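Local structure of electron transfer flavoprotein, beta subunit (Thermotoga maritima, 7KOE) at residues K19-T24 with A135-T140; E50-L55 with L193-E198. The protein probably takes part in electron transfer as an FAD-carrying subunit of a larger flavoprotein assembly. One frame throughout, in Å; residues are numbered along the deposited sequence.

Contact 1: K19-T24 with A135-T140. With FAD (flavin-adenine dinucleotide), chain I.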
loop_
_atom_site.group_PDB
_atom_site.type_symbol
_atom_site.label_atom_id
_atom_site.label_comp_id
_atom_site.label_asym_id
_atom_site.label_seq_id
_atom_site.Cartn_x
_atom_site.Cartn_y
_atom_site.Cartn_z
ATOM N N LYS A 19 -34.188 -15.828 17.517
ATOM C CA LYS A 19 -33.168 -14.854 17.167
ATOM C C LYS A 19 -32.195 -15.472 16.181
ATOM O O LYS A 19 -31.722 -16.593 16.391
ATOM C CB LYS A 19 -32.418 -14.368 18.404
ATOM C CG LYS A 19 -31.568 -13.145 18.155
ATOM C CD LYS A 19 -30.509 -12.996 19.209
ATOM C CE LYS A 19 -29.547 -11.887 18.873
ATOM N NZ LYS A 19 -28.341 -11.964 19.728
ATOM N N GLN A 20 -31.892 -14.742 15.116
ATOM C CA GLN A 20 -30.882 -15.186 14.170
ATOM C C GLN A 20 -29.500 -14.954 14.757
ATOM O O GLN A 20 -29.129 -13.819 15.067
ATOM C CB GLN A 20 -31.032 -14.453 12.846
ATOM C CG GLN A 20 -30.336 -15.146 11.712
ATOM C CD GLN A 20 -30.107 -14.240 10.540
ATOM O OE1 GLN A 20 -29.878 -13.045 10.703
ATOM N NE2 GLN A 20 -30.166 -14.801 9.342
ATOM N N VAL A 21 -28.740 -16.029 14.908
ATOM C CA VAL A 21 -27.474 -16.018 15.629
ATOM C C VAL A 21 -26.417 -16.535 14.661
ATOM O O VAL A 21 -26.716 -17.439 13.872
ATOM C CB VAL A 21 -27.586 -16.868 16.908
ATOM C CG1 VAL A 21 -26.244 -17.145 17.547
ATOM C CG2 VAL A 21 -28.500 -16.194 17.901
ATOM N N PRO A 22 -25.210 -15.968 14.630
ATOM C CA PRO A 22 -24.136 -16.563 13.824
ATOM C C PRO A 22 -23.759 -17.945 14.332
ATOM O O PRO A 22 -23.926 -18.264 15.508
ATOM C CB PRO A 22 -22.978 -15.575 13.993
ATOM C CG PRO A 22 -23.619 -14.304 14.387
ATOM C CD PRO A 22 -24.820 -14.665 15.189
ATOM N N ASP A 23 -23.255 -18.781 13.427
ATOM C CA ASP A 23 -22.917 -20.142 13.813
ATOM C C ASP A 23 -21.643 -20.143 14.640
ATOM O O ASP A 23 -20.537 -20.220 14.099
ATOM C CB ASP A 23 -22.762 -21.043 12.591
ATOM C CG ASP A 23 -22.554 -22.495 12.966
ATOM O OD1 ASP A 23 -23.554 -23.222 13.125
ATOM O OD2 ASP A 23 -21.388 -22.911 13.107
ATOM N N THR A 24 -21.802 -20.067 15.960
ATOM C CA THR A 24 -20.687 -19.871 16.875
ATOM C C THR A 24 -19.838 -21.114 17.074
ATOM O O THR A 24 -18.792 -21.022 17.725
ATOM C CB THR A 24 -21.214 -19.402 18.218
ATOM O OG1 THR A 24 -22.198 -20.337 18.665
ATOM C CG2 THR A 24 -21.834 -18.029 18.080
ATOM N N ALA A 135 -29.383 -16.489 23.696
ATOM C CA ALA A 135 -28.719 -16.362 22.413
ATOM C C ALA A 135 -27.248 -16.687 22.607
ATOM O O ALA A 135 -26.771 -16.805 23.733
ATOM C CB ALA A 135 -28.881 -14.958 21.848
ATOM N N VAL A 136 -26.517 -16.844 21.509
ATOM C CA VAL A 136 -25.105 -17.144 21.689
ATOM C C VAL A 136 -24.240 -15.914 21.432
ATOM O O VAL A 136 -23.186 -15.765 22.064
ATOM C CB VAL A 136 -24.668 -18.328 20.813
ATOM C CG1 VAL A 136 -23.356 -18.887 21.322
ATOM C CG2 VAL A 136 -25.717 -19.403 20.809
ATOM N N ASP A 137 -24.676 -14.996 20.577
ATOM C CA ASP A 137 -24.014 -13.705 20.454
ATOM C C ASP A 137 -24.583 -12.770 21.516
ATOM O O ASP A 137 -25.753 -12.376 21.448
ATOM C CB ASP A 137 -24.186 -13.129 19.049
ATOM C CG ASP A 137 -25.601 -13.242 18.540
ATOM O OD1 ASP A 137 -26.366 -14.024 19.130
ATOM O OD2 ASP A 137 -25.951 -12.540 17.568
ATOM N N GLY A 138 -23.764 -12.424 22.501
ATOM C CA GLY A 138 -24.269 -11.696 23.646
ATOM C C GLY A 138 -25.194 -12.562 24.472
ATOM O O GLY A 138 -26.395 -12.306 24.549
ATOM N N ASP A 139 -24.642 -13.603 25.088
ATOM C CA ASP A 139 -25.427 -14.596 25.816
ATOM C C ASP A 139 -25.888 -14.033 27.160
ATOM O O ASP A 139 -25.391 -14.385 28.232
ATOM C CB ASP A 139 -24.614 -15.878 25.968
ATOM C CG ASP A 139 -23.201 -15.625 26.454
ATOM O OD1 ASP A 139 -22.831 -14.446 26.626
ATOM O OD2 ASP A 139 -22.455 -16.608 26.651
ATOM N N THR A 140 -26.882 -13.148 27.098
ATOM C CA THR A 140 -27.429 -12.563 28.316
ATOM C C THR A 140 -28.591 -13.383 28.857
ATOM O O THR A 140 -28.631 -13.702 30.048
ATOM C CB THR A 140 -27.890 -11.126 28.069
ATOM O OG1 THR A 140 -29.156 -11.138 27.407
ATOM C CG2 THR A 140 -26.899 -10.392 27.212
HETATM P PA FAD I . -31.146 -13.479 24.877
HETATM O O1A FAD I . -30.293 -14.275 25.803
HETATM O O2A FAD I . -32.008 -12.404 25.443
HETATM O O5B FAD I . -32.052 -14.467 24.008
HETATM C C5B FAD I . -33.080 -15.213 24.695
HETATM C C4B FAD I . -34.193 -15.535 23.731
HETATM O O4B FAD I . -34.961 -14.335 23.466
HETATM C C3B FAD I . -33.774 -16.016 22.340
HETATM O O3B FAD I . -33.498 -17.409 22.323
HETATM C C2B FAD I . -35.036 -15.690 21.541
HETATM O O2B FAD I . -36.061 -16.638 21.736
HETATM C C1B FAD I . -35.412 -14.335 22.131
HETATM N N9A FAD I . -34.778 -13.232 21.434
HETATM C C8A FAD I . -33.529 -12.720 21.639
HETATM N N7A FAD I . -33.250 -11.727 20.829
HETATM C C5A FAD I . -34.386 -11.586 20.044
HETATM C C6A FAD I . -34.719 -10.711 18.995
HETATM N N6A FAD I . -33.904 -9.769 18.530
HETATM N N1A FAD I . -35.940 -10.854 18.430
HETATM C C2A FAD I . -36.755 -11.807 18.899
HETATM N N3A FAD I . -36.551 -12.681 19.878
HETATM C C4A FAD I . -35.333 -12.514 20.412
HETATM N N1 FAD I . -27.783 -6.439 25.592
HETATM C C2 FAD I . -28.047 -6.323 26.910
HETATM O O2 FAD I . -29.181 -6.062 27.305
HETATM N N3 FAD I . -27.089 -6.490 27.852
HETATM C C4 FAD I . -25.791 -6.784 27.521
HETATM O O4 FAD I . -24.958 -6.928 28.401
HETATM C C4X FAD I . -25.472 -6.911 26.161
HETATM N N5 FAD I . -24.239 -7.190 25.832
HETATM C C5X FAD I . -23.956 -7.304 24.497
HETATM C C6 FAD I . -22.635 -7.600 24.121
HETATM C C7 FAD I . -22.277 -7.727 22.802
HETATM C C7M FAD I . -20.850 -8.042 22.434
HETATM C C8 FAD I . -23.258 -7.560 21.798
HETATM C C8M FAD I . -22.890 -7.697 20.343
HETATM C C9 FAD I . -24.558 -7.274 22.153
HETATM C C9A FAD I . -24.934 -7.139 23.499
HETATM N N10 FAD I . -26.236 -6.847 23.891
HETATM C C10 FAD I . -26.551 -6.720 25.229
HETATM C "C1'" FAD I . -27.285 -6.668 22.873
HETATM C "C2'" FAD I . -28.417 -7.663 23.036
HETATM O "O2'" FAD I . -28.013 -8.935 22.553
HETATM C "C3'" FAD I . -29.662 -7.220 22.267
HETATM O "O3'" FAD I . -30.318 -6.199 23.005
HETATM C "C4'" FAD I . -30.640 -8.361 21.980
HETATM O "O4'" FAD I . -31.949 -7.841 21.741
HETATM C "C5'" FAD I . -30.706 -9.362 23.109
HETATM O "O5'" FAD I . -30.080 -10.603 22.694
HETATM P P FAD I . -29.325 -11.494 23.786
HETATM O O1P FAD I . -27.939 -11.781 23.315
HETATM O O2P FAD I . -29.499 -10.828 25.106
HETATM O O3P FAD I . -30.200 -12.831 23.763
#
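At the FAD site, K19 near the end of strand 13-22 meets A135 and D137 in the loop after strand 128-132, and V21 and T24 pack on the same loop. Both strands belong to the parallel part of the sheet of a Rossmann-like, nucleotide-binding fold. K19 links nucleotide and loop. Its CG is anti to the backbone N (chi1 -167°) and the chain stays extended beyond, which carries NZ past the adenine to the loop. On the way CD lies 3.4 Å from FAD N7A and 3.7 Å from A135 CB. At the tip, NZ forms a salt bridge with D137 OD1 at 2.9 Å; as a hydrogen bond it is weak. A methionine here would probably leave the D137 carboxylate without its cationic mate and the loop less firmly placed beside the cofactor. Carbon atoms border the same carboxylate: V21 CG2 is at 3.3 Å from D137 OD1, and P22 CD faces D137 OD2. V21 CG1 also borders D137 OD1 and meets V136 CB at 3.8 Å, with the two valine side chains roughly at right angles. T24 extends this apolar patch, its CG2 3.7 Å from V136 CG1. F143 of the neighbouring Electron transfer flavoprotein chain packs on both T24 and D137, placing the contact at a subunit interface. The loop also holds the diphosphate, through T140 OG1 to FAD O2P and through its backbone: A135 N donates to FAD O1A at 3.2 Å, with a nearly straight N-H...O angle of 164°.

Contact 2: E50-L55 with L193-E198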
loop_
_atom_site.group_PDB
_atom_site.type_symbol
_atom_site.label_atom_id
_atom_site.label_comp_id
_atom_site.label_asym_id
_atom_site.label_seq_id
_atom_site.Cartn_x
_atom_site.Cartn_y
_atom_site.Cartn_z
ATOM N N GLU A 50 -34.244 -23.606 18.585
ATOM C CA GLU A 50 -34.705 -24.761 17.827
ATOM C C GLU A 50 -35.448 -25.743 18.720
ATOM O O GLU A 50 -36.343 -26.451 18.251
ATOM C CB GLU A 50 -33.528 -25.448 17.141
ATOM C CG GLU A 50 -32.979 -24.688 15.952
ATOM C CD GLU A 50 -31.598 -25.162 15.541
ATOM O OE1 GLU A 50 -31.241 -26.315 15.865
ATOM O OE2 GLU A 50 -30.866 -24.383 14.896
ATOM N N ARG A 51 -35.101 -25.789 20.007
ATOM C CA ARG A 51 -35.871 -26.582 20.955
ATOM C C ARG A 51 -37.197 -25.916 21.275
ATOM O O ARG A 51 -38.178 -26.602 21.580
ATOM C CB ARG A 51 -35.070 -26.805 22.233
ATOM C CG ARG A 51 -33.588 -27.017 22.011
ATOM C CD ARG A 51 -33.330 -28.318 21.297
ATOM N NE ARG A 51 -31.984 -28.829 21.518
ATOM C CZ ARG A 51 -30.919 -28.459 20.818
ATOM N NH1 ARG A 51 -31.035 -27.565 19.849
ATOM N NH2 ARG A 51 -29.735 -28.982 21.090
ATOM N N ALA A 52 -37.245 -24.586 21.217
ATOM C CA ALA A 52 -38.500 -23.877 21.425
ATOM C C ALA A 52 -39.426 -24.042 20.231
ATOM O O ALA A 52 -40.647 -24.131 20.396
ATOM C CB ALA A 52 -38.230 -22.400 21.691
ATOM N N LEU A 53 -38.866 -24.078 19.021
ATOM C CA LEU A 53 -39.681 -24.278 17.830
ATOM C C LEU A 53 -40.175 -25.709 17.725
ATOM O O LEU A 53 -41.276 -25.947 17.218
ATOM C CB LEU A 53 -38.890 -23.914 16.579
ATOM C CG LEU A 53 -38.543 -22.447 16.388
ATOM C CD1 LEU A 53 -37.460 -22.301 15.352
ATOM C CD2 LEU A 53 -39.762 -21.685 15.990
ATOM N N GLU A 54 -39.377 -26.673 18.180
ATOM C CA GLU A 54 -39.801 -28.065 18.126
ATOM C C GLU A 54 -40.883 -28.344 19.160
ATOM O O GLU A 54 -41.816 -29.110 18.896
ATOM C CB GLU A 54 -38.587 -28.979 18.311
ATOM C CG GLU A 54 -38.866 -30.397 18.785
ATOM C CD GLU A 54 -39.663 -31.222 17.795
ATOM O OE1 GLU A 54 -39.580 -30.955 16.581
ATOM O OE2 GLU A 54 -40.370 -32.152 18.234
ATOM N N LEU A 55 -40.794 -27.698 20.328
ATOM C CA LEU A 55 -41.865 -27.789 21.316
ATOM C C LEU A 55 -43.142 -27.144 20.802
ATOM O O LEU A 55 -44.245 -27.646 21.049
ATOM C CB LEU A 55 -41.428 -27.129 22.621
ATOM C CG LEU A 55 -42.479 -27.006 23.723
ATOM C CD1 LEU A 55 -42.831 -28.372 24.272
ATOM C CD2 LEU A 55 -41.998 -26.090 24.823
ATOM N N LEU A 193 -42.438 -19.161 28.602
ATOM C CA LEU A 193 -41.435 -20.178 28.846
ATOM C C LEU A 193 -40.078 -19.715 28.334
ATOM O O LEU A 193 -39.951 -18.706 27.642
ATOM C CB LEU A 193 -41.831 -21.494 28.191
ATOM C CG LEU A 193 -42.966 -22.250 28.871
ATOM C CD1 LEU A 193 -43.205 -23.583 28.209
ATOM C CD2 LEU A 193 -42.615 -22.454 30.301
ATOM N N THR A 194 -39.050 -20.470 28.696
ATOM C CA THR A 194 -37.680 -20.157 28.306
ATOM C C THR A 194 -36.944 -21.486 28.258
ATOM O O THR A 194 -36.646 -22.074 29.300
ATOM C CB THR A 194 -37.048 -19.172 29.285
ATOM O OG1 THR A 194 -37.680 -17.893 29.150
ATOM C CG2 THR A 194 -35.588 -19.000 29.034
ATOM N N ILE A 195 -36.688 -21.969 27.051
ATOM C CA ILE A 195 -36.381 -23.371 26.798
ATOM C C ILE A 195 -34.876 -23.563 26.704
ATOM O O ILE A 195 -34.172 -22.750 26.096
ATOM C CB ILE A 195 -37.081 -23.841 25.509
ATOM C CG1 ILE A 195 -38.529 -23.356 25.476
ATOM C CG2 ILE A 195 -37.039 -25.335 25.393
ATOM C CD1 ILE A 195 -39.406 -23.957 26.529
ATOM N N THR A 196 -34.382 -24.644 27.302
ATOM C CA THR A 196 -32.982 -25.021 27.211
ATOM C C THR A 196 -32.756 -25.986 26.050
ATOM O O THR A 196 -33.662 -26.294 25.277
ATOM C CB THR A 196 -32.514 -25.657 28.514
ATOM O OG1 THR A 196 -33.314 -26.809 28.792
ATOM C CG2 THR A 196 -32.630 -24.680 29.650
ATOM N N ASP A 197 -31.520 -26.477 25.933
ATOM C CA ASP A 197 -31.201 -27.489 24.934
ATOM C C ASP A 197 -31.743 -28.858 25.310
ATOM O O ASP A 197 -31.987 -29.684 24.426
ATOM C CB ASP A 197 -29.690 -27.611 24.745
ATOM C CG ASP A 197 -29.035 -26.303 24.379
ATOM O OD1 ASP A 197 -28.369 -25.710 25.254
ATOM O OD2 ASP A 197 -29.168 -25.869 23.216
ATOM N N GLU A 198 -31.931 -29.120 26.598
ATOM C CA GLU A 198 -32.223 -30.463 27.071
ATOM C C GLU A 198 -33.702 -30.807 27.029
ATOM O O GLU A 198 -34.078 -31.882 27.506
ATOM C CB GLU A 198 -31.700 -30.656 28.497
ATOM C CG GLU A 198 -30.187 -30.610 28.634
ATOM C CD GLU A 198 -29.664 -29.215 28.911
ATOM O OE1 GLU A 198 -30.488 -28.303 29.124
ATOM O OE2 GLU A 198 -28.429 -29.028 28.914
#
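R51 reaches from helix 47-63 to the end of strand 191-195 and the turn after it, meeting I195, T196 and D197. Its CB lies 4.0 Å from I195 CG2 and also faces T196 O. CG touches the same carbonyl oxygen at 3.3 Å. The chain then bends (chi2 -67°), which brings CD and NE alongside the backbone of D197. NE donates to D197 O at 3.0 Å, with an N-H...O angle of 140°. The donor lies in the carbonyl plane, on a lone pair, while the oxygen is tilted out of the guanidinium plane. At the tip, NH2 is 3.8 Å from D197 OD2. This is a long ion pair: the oxygen sits over one face of the guanidinium, toward its rim, and no N-H points at it. The charge of R51 may still ease the approach of D197 OD2 to D48 OD1. Deeper in, the contact is helix-on-sheet packing of the Rossmann-like alpha/beta domain. The segment axes pass 8.4 Å apart, at 121° between their N-to-C directions. I195 is the main apolar partner on the strand. Its CG1 rests 3.9 Å from A52 CB, and its CD1 meets L55 CD2 at 3.8 Å, these two side chains crossing at about a right angle. L55 CD2 also reaches L193 CD1, at 4.4 Å. L130 of the adjacent strand 128-132 touches A52, L55 and L193, widening the apolar layer. T196 turns away from the helix, and its OG1 is hydrogen-bonded to V159 O.

In the fold
Both contacts reach the same mixed sheet, with centres about 15 Å apart and nearest atoms about 8 Å apart, and they do not touch. Contact 2 is buried, between helix 47-63 and the sheet. Contact 1 is only partly buried and lies beside the cofactor and a neighbouring subunit. Their chemistry follows: contact 1 centres on a lysine-aspartate pair next to FAD, whereas contact 2 is divided between an aliphatic part (A52, L55, L193, I195) and a polar one, R51 with D197, at the strand's end. Strand 128-132 connects them, since it leads into the loop of contact 1 and pairs with strand 191-195 of contact 2. D49, an FAD ligand, lies near K19 and A52.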